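Local coordinates for protein paenibacillus xanthan lyase (Paenibacillus, PDB 6F2P) that cleaves the polysaccharide xanthan as a lyase, probably by the beta-elimination chemistry of polysaccharide lyase family 8, and binds several calcium ions, at residues P436-L441 with E509-N514; G477-A482 with S502-A507; S828-I833 with S885-K890. All coordinates share one frame; numbering follows the deposited sequence.

Contact 1 of 3, residues P436-L441 with E509-N514; sequences PGTTVL and ETIVEN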
ATOM      1  N   PRO A 436       3.816 -14.072  16.347  1.00 13.54           N
ATOM      2  CA  PRO A 436       3.442 -12.824  17.035  1.00 12.08           C
ATOM      3  C   PRO A 436       2.548 -11.909  16.209  1.00 15.36           C
ATOM      4  O   PRO A 436       2.729 -11.773  14.994  1.00 16.79           O
ATOM      5  CB  PRO A 436       4.784 -12.138  17.282  1.00 11.78           C
ATOM      6  CG  PRO A 436       5.791 -13.262  17.282  1.00 14.27           C
ATOM      7  CD  PRO A 436       5.277 -14.267  16.295  1.00 11.13           C
ATOM      8  N   GLY A 437       1.570 -11.306  16.870  1.00 12.75           N
ATOM      9  CA  GLY A 437       0.729 -10.307  16.240  1.00 12.64           C
ATOM     10  C   GLY A 437      -0.459 -10.883  15.505  1.00 12.83           C
ATOM     11  O   GLY A 437      -1.470 -10.204  15.328  1.00 12.91           O
ATOM     12  N   THR A 438      -0.342 -12.137  15.082  1.00 14.83           N
ATOM     13  CA  THR A 438      -1.358 -12.766  14.245  1.00 15.17           C
ATOM     14  C   THR A 438      -2.645 -13.079  14.996  1.00 14.21           C
ATOM     15  O   THR A 438      -2.624 -13.322  16.205  1.00 16.06           O
ATOM     16  CB  THR A 438      -0.836 -14.082  13.640  1.00 12.61           C
ATOM     17  OG1 THR A 438      -0.369 -14.934  14.692  1.00 10.40           O
ATOM     18  CG2 THR A 438       0.308 -13.805  12.679  1.00 13.17           C
ATOM     19  N   THR A 439      -3.759 -13.081  14.269  1.00 10.80           N
ATOM     20  CA  THR A 439      -5.004 -13.646  14.775  1.00 14.79           C
ATOM     21  C   THR A 439      -5.302 -14.915  13.993  1.00 14.10           C
ATOM     22  O   THR A 439      -5.449 -14.854  12.781  1.00 18.07           O
ATOM     23  CB  THR A 439      -6.174 -12.668  14.596  1.00 15.57           C
ATOM     24  OG1 THR A 439      -5.961 -11.523  15.428  1.00 17.12           O
ATOM     25  CG2 THR A 439      -7.488 -13.324  14.963  1.00  9.33           C
ATOM     26  N   VAL A 440      -5.393 -16.056  14.676  1.00 11.65           N
ATOM     27  CA  VAL A 440      -5.536 -17.353  13.993  1.00 19.47           C
ATOM     28  C   VAL A 440      -6.529 -18.332  14.638  1.00 21.48           C
ATOM     29  O   VAL A 440      -6.925 -18.167  15.801  1.00 19.47           O
ATOM     30  CB  VAL A 440      -4.187 -18.102  13.933  1.00 14.22           C
ATOM     31  CG1 VAL A 440      -3.152 -17.321  13.135  1.00 15.21           C
ATOM     32  CG2 VAL A 440      -3.692 -18.397  15.344  1.00 11.86           C
ATOM     33  N   LEU A 441      -6.919 -19.356  13.874  1.00 14.29           N
ATOM     34  CA  LEU A 441      -7.613 -20.516  14.431  1.00 16.99           C
ATOM     35  C   LEU A 441      -6.554 -21.408  15.049  1.00 20.11           C
ATOM     36  O   LEU A 441      -5.543 -21.702  14.407  1.00 17.30           O
ATOM     37  CB  LEU A 441      -8.336 -21.300  13.346  1.00 13.99           C
ATOM     38  CG  LEU A 441      -9.466 -20.580  12.623  1.00 21.17           C
ATOM     39  CD1 LEU A 441      -9.995 -21.453  11.487  1.00 17.85           C
ATOM     40  CD2 LEU A 441     -10.582 -20.197  13.605  1.00 16.23           C
ATOM     41  N   GLU A 509      -7.394 -17.460  18.391  1.00 17.12           N
ATOM     42  CA  GLU A 509      -6.341 -16.866  19.207  1.00 16.20           C
ATOM     43  C   GLU A 509      -5.713 -15.639  18.556  1.00 18.13           C
ATOM     44  O   GLU A 509      -5.643 -15.534  17.330  1.00 16.00           O
ATOM     45  CB  GLU A 509      -5.241 -17.893  19.484  1.00 18.69           C
ATOM     46  CG  GLU A 509      -5.709 -19.148  20.189  1.00 22.51           C
ATOM     47  CD  GLU A 509      -4.594 -20.155  20.403  1.00 24.86           C
ATOM     48  OE1 GLU A 509      -4.729 -21.005  21.313  1.00 30.12           O
ATOM     49  OE2 GLU A 509      -3.585 -20.100  19.668  1.00 19.60           O
ATOM     50  N   THR A 510      -5.257 -14.712  19.390  1.00 18.63           N
ATOM     51  CA  THR A 510      -4.455 -13.588  18.920  1.00 16.19           C
ATOM     52  C   THR A 510      -3.145 -13.574  19.691  1.00 15.63           C
ATOM     53  O   THR A 510      -3.147 -13.510  20.922  1.00 13.33           O
ATOM     54  CB  THR A 510      -5.180 -12.250  19.112  1.00 15.33           C
ATOM     55  OG1 THR A 510      -6.214 -12.128  18.123  1.00 15.99           O
ATOM     56  CG2 THR A 510      -4.198 -11.075  18.985  1.00 10.16           C
ATOM     57  N   ILE A 511      -2.028 -13.646  18.970  1.00 10.39           N
ATOM     58  CA  ILE A 511      -0.741 -13.811  19.632  1.00 12.92           C
ATOM     59  C   ILE A 511      -0.102 -12.476  19.959  1.00 16.74           C
ATOM     60  O   ILE A 511       0.208 -11.694  19.060  1.00 16.90           O
ATOM     61  CB  ILE A 511       0.242 -14.641  18.785  1.00 16.25           C
ATOM     62  CG1 ILE A 511      -0.445 -15.895  18.226  1.00 13.56           C
ATOM     63  CG2 ILE A 511       1.476 -14.984  19.604  1.00 11.38           C
ATOM     64  CD1 ILE A 511      -1.145 -16.739  19.266  1.00 10.36           C
ATOM     65  N   VAL A 512       0.092 -12.212  21.247  1.00 16.66           N
ATOM     66  CA  VAL A 512       0.740 -10.971  21.655  1.00 19.54           C
ATOM     67  C   VAL A 512       2.250 -11.083  21.499  1.00 18.50           C
ATOM     68  O   VAL A 512       2.914 -10.159  21.014  1.00 21.92           O
ATOM     69  CB  VAL A 512       0.409 -10.590  23.113  1.00 16.82           C
ATOM     70  CG1 VAL A 512       1.338  -9.485  23.599  1.00 13.81           C
ATOM     71  CG2 VAL A 512      -1.028 -10.152  23.233  1.00 14.12           C
ATOM     72  N   GLU A 513       2.785 -12.226  21.906  1.00 17.47           N
ATOM     73  CA  GLU A 513       4.224 -12.421  21.942  1.00 15.09           C
ATOM     74  C   GLU A 513       4.567 -13.887  21.702  1.00 20.58           C
ATOM     75  O   GLU A 513       3.767 -14.782  21.992  1.00 21.11           O
ATOM     76  CB  GLU A 513       4.766 -11.945  23.290  1.00 11.53           C
ATOM     77  CG  GLU A 513       6.270 -11.961  23.424  1.00 16.09           C
ATOM     78  CD  GLU A 513       6.984 -11.304  22.252  1.00 19.37           C
ATOM     79  OE1 GLU A 513       7.313 -10.105  22.349  1.00 17.36           O
ATOM     80  OE2 GLU A 513       7.237 -11.993  21.238  1.00 19.78           O
ATOM     81  N   ASN A 514       5.741 -14.124  21.128  1.00 18.13           N
ATOM     82  CA  ASN A 514       6.325 -15.455  21.089  1.00 14.96           C
ATOM     83  C   ASN A 514       7.827 -15.281  20.981  1.00 16.35           C
ATOM     84  O   ASN A 514       8.398 -15.446  19.915  1.00 19.01           O
ATOM     85  CB  ASN A 514       5.776 -16.286  19.923  1.00 12.83           C
ATOM     86  CG  ASN A 514       5.999 -17.777  20.127  1.00 16.44           C
ATOM     87  OD1 ASN A 514       6.820 -18.177  20.949  1.00 16.73           O
ATOM     88  ND2 ASN A 514       5.265 -18.602  19.392  1.00 13.03           N
TER

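Contact 2 of 3, residues G477-A482 with S502-A507; sequences GKSLTA and STDGIA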
ATOM      1  N   GLY A 477      -9.608 -20.243   3.048  1.00 21.80           N
ATOM      2  CA  GLY A 477     -10.114 -21.561   3.396  1.00 28.21           C
ATOM      3  C   GLY A 477     -10.799 -21.615   4.756  1.00 22.98           C
ATOM      4  O   GLY A 477     -11.248 -22.673   5.194  1.00 19.13           O
ATOM      5  N   LYS A 478     -10.884 -20.471   5.427  1.00 15.91           N
ATOM      6  CA  LYS A 478     -11.552 -20.407   6.716  1.00 19.18           C
ATOM      7  C   LYS A 478     -12.630 -19.330   6.718  1.00 22.84           C
ATOM      8  O   LYS A 478     -12.684 -18.491   5.815  1.00 26.15           O
ATOM      9  CB  LYS A 478     -10.539 -20.146   7.826  1.00 20.97           C
ATOM     10  CG  LYS A 478      -9.350 -21.119   7.844  1.00 22.45           C
ATOM     11  CD  LYS A 478      -9.775 -22.551   8.048  1.00 14.39           C
ATOM     12  CE  LYS A 478      -8.566 -23.432   8.383  1.00 21.23           C
ATOM     13  NZ  LYS A 478      -8.910 -24.896   8.409  1.00 19.12           N
ATOM     14  N   SER A 479     -13.504 -19.358   7.717  1.00 18.03           N
ATOM     15  CA  SER A 479     -14.496 -18.301   7.836  1.00 21.64           C
ATOM     16  C   SER A 479     -13.877 -17.146   8.611  1.00 24.76           C
ATOM     17  O   SER A 479     -14.315 -15.997   8.484  1.00 23.31           O
ATOM     18  CB  SER A 479     -15.753 -18.791   8.548  1.00 18.15           C
ATOM     19  OG  SER A 479     -15.476 -19.123   9.899  1.00 20.37           O
ATOM     20  N   LEU A 480     -12.854 -17.473   9.404  1.00 16.73           N
ATOM     21  CA  LEU A 480     -12.211 -16.525  10.305  1.00 16.41           C
ATOM     22  C   LEU A 480     -11.972 -15.195   9.633  1.00 18.88           C
ATOM     23  O   LEU A 480     -11.467 -15.131   8.514  1.00 21.69           O
ATOM     24  CB  LEU A 480     -10.883 -17.073  10.849  1.00 13.30           C
ATOM     25  CG  LEU A 480     -10.137 -16.084  11.756  1.00 15.08           C
ATOM     26  CD1 LEU A 480     -10.999 -15.658  12.944  1.00 13.72           C
ATOM     27  CD2 LEU A 480      -8.799 -16.622  12.245  1.00 13.51           C
ATOM     28  N   THR A 481     -12.364 -14.130  10.319  1.00 20.56           N
ATOM     29  CA  THR A 481     -12.150 -12.789   9.815  1.00 15.57           C
ATOM     30  C   THR A 481     -11.938 -11.849  10.994  1.00 17.61           C
ATOM     31  O   THR A 481     -12.403 -12.117  12.106  1.00 17.95           O
ATOM     32  CB  THR A 481     -13.335 -12.340   8.945  1.00 19.94           C
ATOM     33  OG1 THR A 481     -12.959 -11.205   8.158  1.00 22.55           O
ATOM     34  CG2 THR A 481     -14.540 -12.014   9.812  1.00 20.67           C
ATOM     35  N   ALA A 482     -11.209 -10.763  10.769  1.00 18.36           N
ATOM     36  CA  ALA A 482     -10.913  -9.830  11.848  1.00 14.49           C
ATOM     37  C   ALA A 482     -10.453  -8.479  11.328  1.00 19.43           C
ATOM     38  O   ALA A 482      -9.931  -8.374  10.216  1.00 16.34           O
ATOM     39  CB  ALA A 482      -9.859 -10.411  12.754  1.00 10.47           C
ATOM     40  N   SER A 502     -15.861 -16.053  13.576  1.00 20.39           N
ATOM     41  CA  SER A 502     -15.559 -17.331  12.958  1.00 23.93           C
ATOM     42  C   SER A 502     -16.698 -18.319  13.168  1.00 23.15           C
ATOM     43  O   SER A 502     -17.403 -18.260  14.174  1.00 19.99           O
ATOM     44  CB  SER A 502     -14.258 -17.900  13.533  1.00 17.74           C
ATOM     45  OG  SER A 502     -14.119 -19.265  13.195  1.00 23.87           O
ATOM     46  N   THR A 503     -16.875 -19.220  12.209  1.00 24.06           N
ATOM     47  CA  THR A 503     -17.802 -20.330  12.368  1.00 22.29           C
ATOM     48  C   THR A 503     -17.083 -21.648  12.115  1.00 25.02           C
ATOM     49  O   THR A 503     -17.699 -22.621  11.688  1.00 25.11           O
ATOM     50  CB  THR A 503     -18.992 -20.221  11.406  1.00 23.12           C
ATOM     51  OG1 THR A 503     -18.517 -19.918  10.089  1.00 28.76           O
ATOM     52  CG2 THR A 503     -19.944 -19.131  11.860  1.00 19.34           C
ATOM     53  N   ASP A 504     -15.781 -21.675  12.398  1.00 25.99           N
ATOM     54  CA  ASP A 504     -14.936 -22.821  12.051  1.00 22.19           C
ATOM     55  C   ASP A 504     -14.886 -23.869  13.160  1.00 23.80           C
ATOM     56  O   ASP A 504     -14.227 -24.898  13.016  1.00 30.83           O
ATOM     57  CB  ASP A 504     -13.503 -22.368  11.720  1.00 19.28           C
ATOM     58  CG  ASP A 504     -13.449 -21.348  10.602  1.00 22.80           C
ATOM     59  OD1 ASP A 504     -13.699 -21.726   9.441  1.00 25.04           O
ATOM     60  OD2 ASP A 504     -13.142 -20.166  10.873  1.00 24.27           O
ATOM     61  N   GLY A 505     -15.559 -23.601  14.274  1.00 21.58           N
ATOM     62  CA  GLY A 505     -15.591 -24.547  15.376  1.00 16.64           C
ATOM     63  C   GLY A 505     -14.260 -24.781  16.072  1.00 23.13           C
ATOM     64  O   GLY A 505     -14.056 -25.818  16.712  1.00 22.81           O
ATOM     65  N   ILE A 506     -13.349 -23.821  15.964  1.00 19.34           N
ATOM     66  CA  ILE A 506     -12.052 -23.947  16.615  1.00 19.88           C
ATOM     67  C   ILE A 506     -11.728 -22.696  17.412  1.00 19.41           C
ATOM     68  O   ILE A 506     -11.967 -21.577  16.949  1.00 18.16           O
ATOM     69  CB  ILE A 506     -10.941 -24.192  15.580  1.00 21.39           C
ATOM     70  CG1 ILE A 506     -11.199 -25.491  14.825  1.00 16.94           C
ATOM     71  CG2 ILE A 506      -9.575 -24.220  16.238  1.00 13.15           C
ATOM     72  CD1 ILE A 506     -10.396 -25.591  13.576  1.00 24.50           C
ATOM     73  N   ALA A 507     -11.191 -22.894  18.616  1.00 22.15           N
ATOM     74  CA  ALA A 507     -10.762 -21.791  19.469  1.00 18.44           C
ATOM     75  C   ALA A 507      -9.891 -20.801  18.691  1.00 19.70           C
ATOM     76  O   ALA A 507      -8.921 -21.187  18.033  1.00 22.77           O
ATOM     77  CB  ALA A 507     -10.011 -22.318  20.670  1.00 13.25           C
TER

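Contact 3 of 3, residues S828-I833 with S885-K890; sequences STNSGI and SSSGYK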
ATOM      1  N   SER A 828     -25.573   7.324 -33.261  1.00 32.59           N
ATOM      2  CA  SER A 828     -24.731   6.247 -33.742  1.00 34.49           C
ATOM      3  C   SER A 828     -25.653   5.167 -34.275  1.00 39.26           C
ATOM      4  O   SER A 828     -26.670   4.855 -33.655  1.00 38.88           O
ATOM      5  CB  SER A 828     -23.865   5.706 -32.601  1.00 38.14           C
ATOM      6  OG  SER A 828     -23.165   4.528 -32.968  1.00 39.43           O
ATOM      7  N   THR A 829     -25.310   4.598 -35.425  1.00 38.87           N
ATOM      8  CA  THR A 829     -26.142   3.558 -36.019  1.00 41.20           C
ATOM      9  C   THR A 829     -26.105   2.295 -35.158  1.00 47.64           C
ATOM     10  O   THR A 829     -26.917   1.384 -35.331  1.00 48.28           O
ATOM     11  CB  THR A 829     -25.726   3.254 -37.474  1.00 41.60           C
ATOM     12  OG1 THR A 829     -24.311   3.044 -37.534  1.00 50.78           O
ATOM     13  CG2 THR A 829     -26.090   4.422 -38.387  1.00 33.27           C
ATOM     14  N   ASN A 830     -25.153   2.265 -34.226  1.00 47.41           N
ATOM     15  CA  ASN A 830     -25.039   1.207 -33.234  1.00 40.19           C
ATOM     16  C   ASN A 830     -25.342   1.771 -31.853  1.00 38.60           C
ATOM     17  O   ASN A 830     -24.433   2.196 -31.142  1.00 35.68           O
ATOM     18  CB  ASN A 830     -23.624   0.631 -33.254  1.00 41.01           C
ATOM     19  CG  ASN A 830     -23.519  -0.704 -32.540  1.00 43.85           C
ATOM     20  OD1 ASN A 830     -24.315  -1.014 -31.650  1.00 41.34           O
ATOM     21  ND2 ASN A 830     -22.526  -1.504 -32.928  1.00 40.00           N
ATOM     22  N   SER A 831     -26.625   1.787 -31.491  1.00 43.58           N
ATOM     23  CA  SER A 831     -27.076   2.304 -30.199  1.00 39.99           C
ATOM     24  C   SER A 831     -28.064   1.349 -29.539  1.00 36.59           C
ATOM     25  O   SER A 831     -29.158   1.129 -30.059  1.00 36.78           O
ATOM     26  CB  SER A 831     -27.745   3.671 -30.371  1.00 37.83           C
ATOM     27  OG  SER A 831     -26.842   4.632 -30.890  1.00 38.11           O
ATOM     28  N   GLY A 832     -27.687   0.797 -28.389  1.00 31.56           N
ATOM     29  CA  GLY A 832     -28.555  -0.128 -27.679  1.00 31.72           C
ATOM     30  C   GLY A 832     -29.607   0.565 -26.828  1.00 35.89           C
ATOM     31  O   GLY A 832     -29.916   1.743 -27.029  1.00 32.30           O
ATOM     32  N   ILE A 833     -30.168  -0.184 -25.882  1.00 33.07           N
ATOM     33  CA  ILE A 833     -31.123   0.349 -24.914  1.00 34.21           C
ATOM     34  C   ILE A 833     -30.513   0.250 -23.525  1.00 32.14           C
ATOM     35  O   ILE A 833     -30.150  -0.838 -23.079  1.00 31.92           O
ATOM     36  CB  ILE A 833     -32.443  -0.446 -24.903  1.00 37.96           C
ATOM     37  CG1 ILE A 833     -33.116  -0.400 -26.277  1.00 33.63           C
ATOM     38  CG2 ILE A 833     -33.369   0.076 -23.815  1.00 27.23           C
ATOM     39  CD1 ILE A 833     -34.398  -1.177 -26.340  1.00 27.43           C
ATOM     40  N   SER A 885     -33.369  -1.829 -35.497  1.00 50.04           N
ATOM     41  CA  SER A 885     -32.653  -1.128 -36.555  1.00 48.51           C
ATOM     42  C   SER A 885     -31.227  -0.764 -36.142  1.00 43.50           C
ATOM     43  O   SER A 885     -30.500  -0.116 -36.897  1.00 38.12           O
ATOM     44  CB  SER A 885     -33.421   0.126 -36.974  1.00 45.47           C
ATOM     45  OG  SER A 885     -34.813  -0.132 -37.020  1.00 51.07           O
ATOM     46  N   SER A 886     -30.823  -1.190 -34.949  1.00 45.68           N
ATOM     47  CA  SER A 886     -29.471  -0.912 -34.468  1.00 44.66           C
ATOM     48  C   SER A 886     -28.465  -1.995 -34.883  1.00 45.53           C
ATOM     49  O   SER A 886     -28.811  -3.177 -34.954  1.00 41.78           O
ATOM     50  CB  SER A 886     -29.476  -0.751 -32.949  1.00 42.67           C
ATOM     51  OG  SER A 886     -28.180  -0.452 -32.468  1.00 44.98           O
ATOM     52  N   SER A 887     -27.229  -1.575 -35.162  1.00 48.24           N
ATOM     53  CA  SER A 887     -26.127  -2.484 -35.495  1.00 37.39           C
ATOM     54  C   SER A 887     -25.887  -3.479 -34.369  1.00 44.97           C
ATOM     55  O   SER A 887     -25.553  -4.643 -34.606  1.00 52.50           O
ATOM     56  CB  SER A 887     -24.824  -1.701 -35.705  1.00 34.95           C
ATOM     57  OG  SER A 887     -24.894  -0.797 -36.790  1.00 40.02           O
ATOM     58  N   GLY A 888     -26.037  -2.997 -33.137  1.00 41.04           N
ATOM     59  CA  GLY A 888     -25.763  -3.792 -31.958  1.00 37.38           C
ATOM     60  C   GLY A 888     -26.176  -3.084 -30.683  1.00 38.39           C
ATOM     61  O   GLY A 888     -27.208  -2.413 -30.637  1.00 40.00           O
ATOM     62  N   TYR A 889     -25.356  -3.219 -29.650  1.00 39.20           N
ATOM     63  CA  TYR A 889     -25.728  -2.752 -28.323  1.00 31.97           C
ATOM     64  C   TYR A 889     -24.869  -1.590 -27.834  1.00 29.50           C
ATOM     65  O   TYR A 889     -24.934  -1.218 -26.660  1.00 24.06           O
ATOM     66  CB  TYR A 889     -25.625  -3.901 -27.320  1.00 31.56           C
ATOM     67  CG  TYR A 889     -26.517  -5.088 -27.610  1.00 39.41           C
ATOM     68  CD1 TYR A 889     -26.049  -6.177 -28.341  1.00 38.96           C
ATOM     69  CD2 TYR A 889     -27.821  -5.133 -27.133  1.00 40.95           C
ATOM     70  CE1 TYR A 889     -26.860  -7.282 -28.591  1.00 34.40           C
ATOM     71  CE2 TYR A 889     -28.642  -6.228 -27.381  1.00 51.03           C
ATOM     72  CZ  TYR A 889     -28.158  -7.298 -28.111  1.00 49.45           C
ATOM     73  OH  TYR A 889     -28.982  -8.375 -28.353  1.00 40.32           O
ATOM     74  N   LYS A 890     -24.070  -1.012 -28.724  1.00 33.23           N
ATOM     75  CA  LYS A 890     -23.139   0.040 -28.320  1.00 31.44           C
ATOM     76  C   LYS A 890     -23.816   1.368 -27.986  1.00 35.30           C
ATOM     77  O   LYS A 890     -25.046   1.460 -27.905  1.00 34.58           O
ATOM     78  CB  LYS A 890     -22.042   0.225 -29.369  1.00 33.46           C
ATOM     79  CG  LYS A 890     -21.201  -1.030 -29.566  1.00 37.88           C
ATOM     80  CD  LYS A 890     -20.051  -0.805 -30.535  1.00 35.41           C
ATOM     81  CE  LYS A 890     -19.235  -2.080 -30.694  1.00 31.49           C
ATOM     82  NZ  LYS A 890     -17.991  -1.837 -31.470  1.00 35.89           N
TER

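Contact 1 of 3, residues P436-L441 with E509-N514
Val440 and Glu509 face each other as an antiparallel hydrogen-bonded pair, with Val440 N to Glu509 O and Glu509 N to Val440 O both 2.7 Å. Thr439 and Thr510 form the adjoining non-hydrogen-bonded pair. Here the backbones close to 4.2 Å between the two CA atoms, and a CA-H...O contact runs from Thr439 CA to Glu509 O. Being paired, both threonines stand on the same face, and with OG1 beside its own backbone N in each (chi1 -66° and -75°) Thr439 OG1 and Thr510 OG1 share a 2.8 Å hydrogen bond. Lys484 also binds Thr439 OG1 and His606 binds Thr510 OG1, so this buried polar pair is held from both ends. Ile511 N reaches Thr438 O at 2.8 Å, beyond which the ladder loses regularity: Gly437 N still meets Ile511 O, but tilted 27° from the carbonyl plane. Apolar packing takes over at that equally buried end, Ile511 CG2 lying 3.9 Å from Pro436 CA and Pro436 CG 4.0 Å from Asn514 CB. Toward strand 595-607, its other neighbour, the second strand carries a classic beta bulge, Val512 and Glu513 opposite Leu602. The whole is an edge-strand pairing, 439-441 on 508-516, in an antiparallel sheet of the family 8 super-sandwich domain.

Contact 2 of 3, residues G477-A482 with S502-A507
Ser479 tucks OG over its own backbone (chi1 66°), while Asp504 swings CG beside its backbone N (chi1 -57°); these two rotations bring hydroxyl and carboxylate together. The carboxylate is gripped at both oxygens. OD1 of Asp504 receives Ser479 N at 2.9 Å through its syn lone pair, in a nearly straight bond. OD2 of Asp504 accepts from Ser479 OG at 2.7 Å, from well above the carboxylate plane, 59° out of it. Ser502 OG donates to Asp504 OD2 from the same face of that plane, also at 2.7 Å, and Leu480 N adds a weak bond to this oxygen. Ser479 OG is itself an acceptor: Thr503 N points almost straight at it over 2.7 Å, and Thr503 OG1 donates to it at 3.1 Å. Inside 502-507, Ser502 OG also accepts from Asp504 N at 3.0 Å, an ST turn, consistent with a fixed loop shape beneath the carboxylate. Apolar contact is slight by comparison, with CD1 of Leu480 lying 4.0 Å from CB of Ser502. Directional bonds to both oxygens should fix the rotation of the carboxylate, and so many donors would be expected to favour its ionised form; the chemistry implies that polar bonding, more than apolar packing, ties the turn before strand 481-488 to the loop after strand 493-501.

Contact 3 of 3, residues S828-I833 with S885-K890
Asn830 lays its side-chain amide over the backbone of the 887-890 turn, with the aliphatic chain of Lys890 passing across it at a slant. With CG placed opposite its backbone N (chi1 -164°), OD1 of Asn830 accepts a hydrogen bond from Lys890 N at 2.9 Å. The donor stands above the plane of the amide carbonyl, 47° out of it, instead of along a lone pair. The other branch, ND2 of Asn830, lies against the methylene CD of Lys890 at 3.5 Å, and CB of Ser887 approaches Asn830 CG at 3.6 Å, so the amide is bordered by carbon from two residues. Ser886, its OG anti to the backbone N, reaches across to Ser831: Ser886 OG accepts from Ser831 N at 2.9 Å, a bent bond of 135°, and donates a hydrogen bond to Gly888 O at 2.9 Å. Ser887 binds Thr829 O twice, through its backbone N at 3.0 Å and weakly through OG. At Gly832 the two backbones come close: Gly832 N donates to Lys890 O at 2.8 Å, in the carbonyl plane. The extended Lys890 ends outside the contact, on Asn799. Segment 828-833 leads into strand 832-838, which pairs with 841-848 and 871-882, whereas 885-890 links strand 871-882 to strand 891-900 of another sheet; Phe850 packs on Ser831 and Ser886 from a neighbouring loop.

Contacts 1 and 2 both belong to the super-sandwich domain and touch, mainly through Leu441, whose CD1 lies 3.6 Å from Lys478 CD; their centres are 14 Å apart. Contact 1 is wholly buried and is built chiefly on backbone sheet bonds. Contact 2 is partly buried and relies on a carboxylate and hydroxyls; its segments fall within the chain between those of contact 1, and its 502-507 loop leads directly into strand 508-516. Contact 3 lies about 58 Å from contact 1, centre to centre, in a later beta region. It too is partly buried and joins a loop to the start of a strand, but uses a neutral amide and serine hydroxyls on backbone groups in place of a carboxylate.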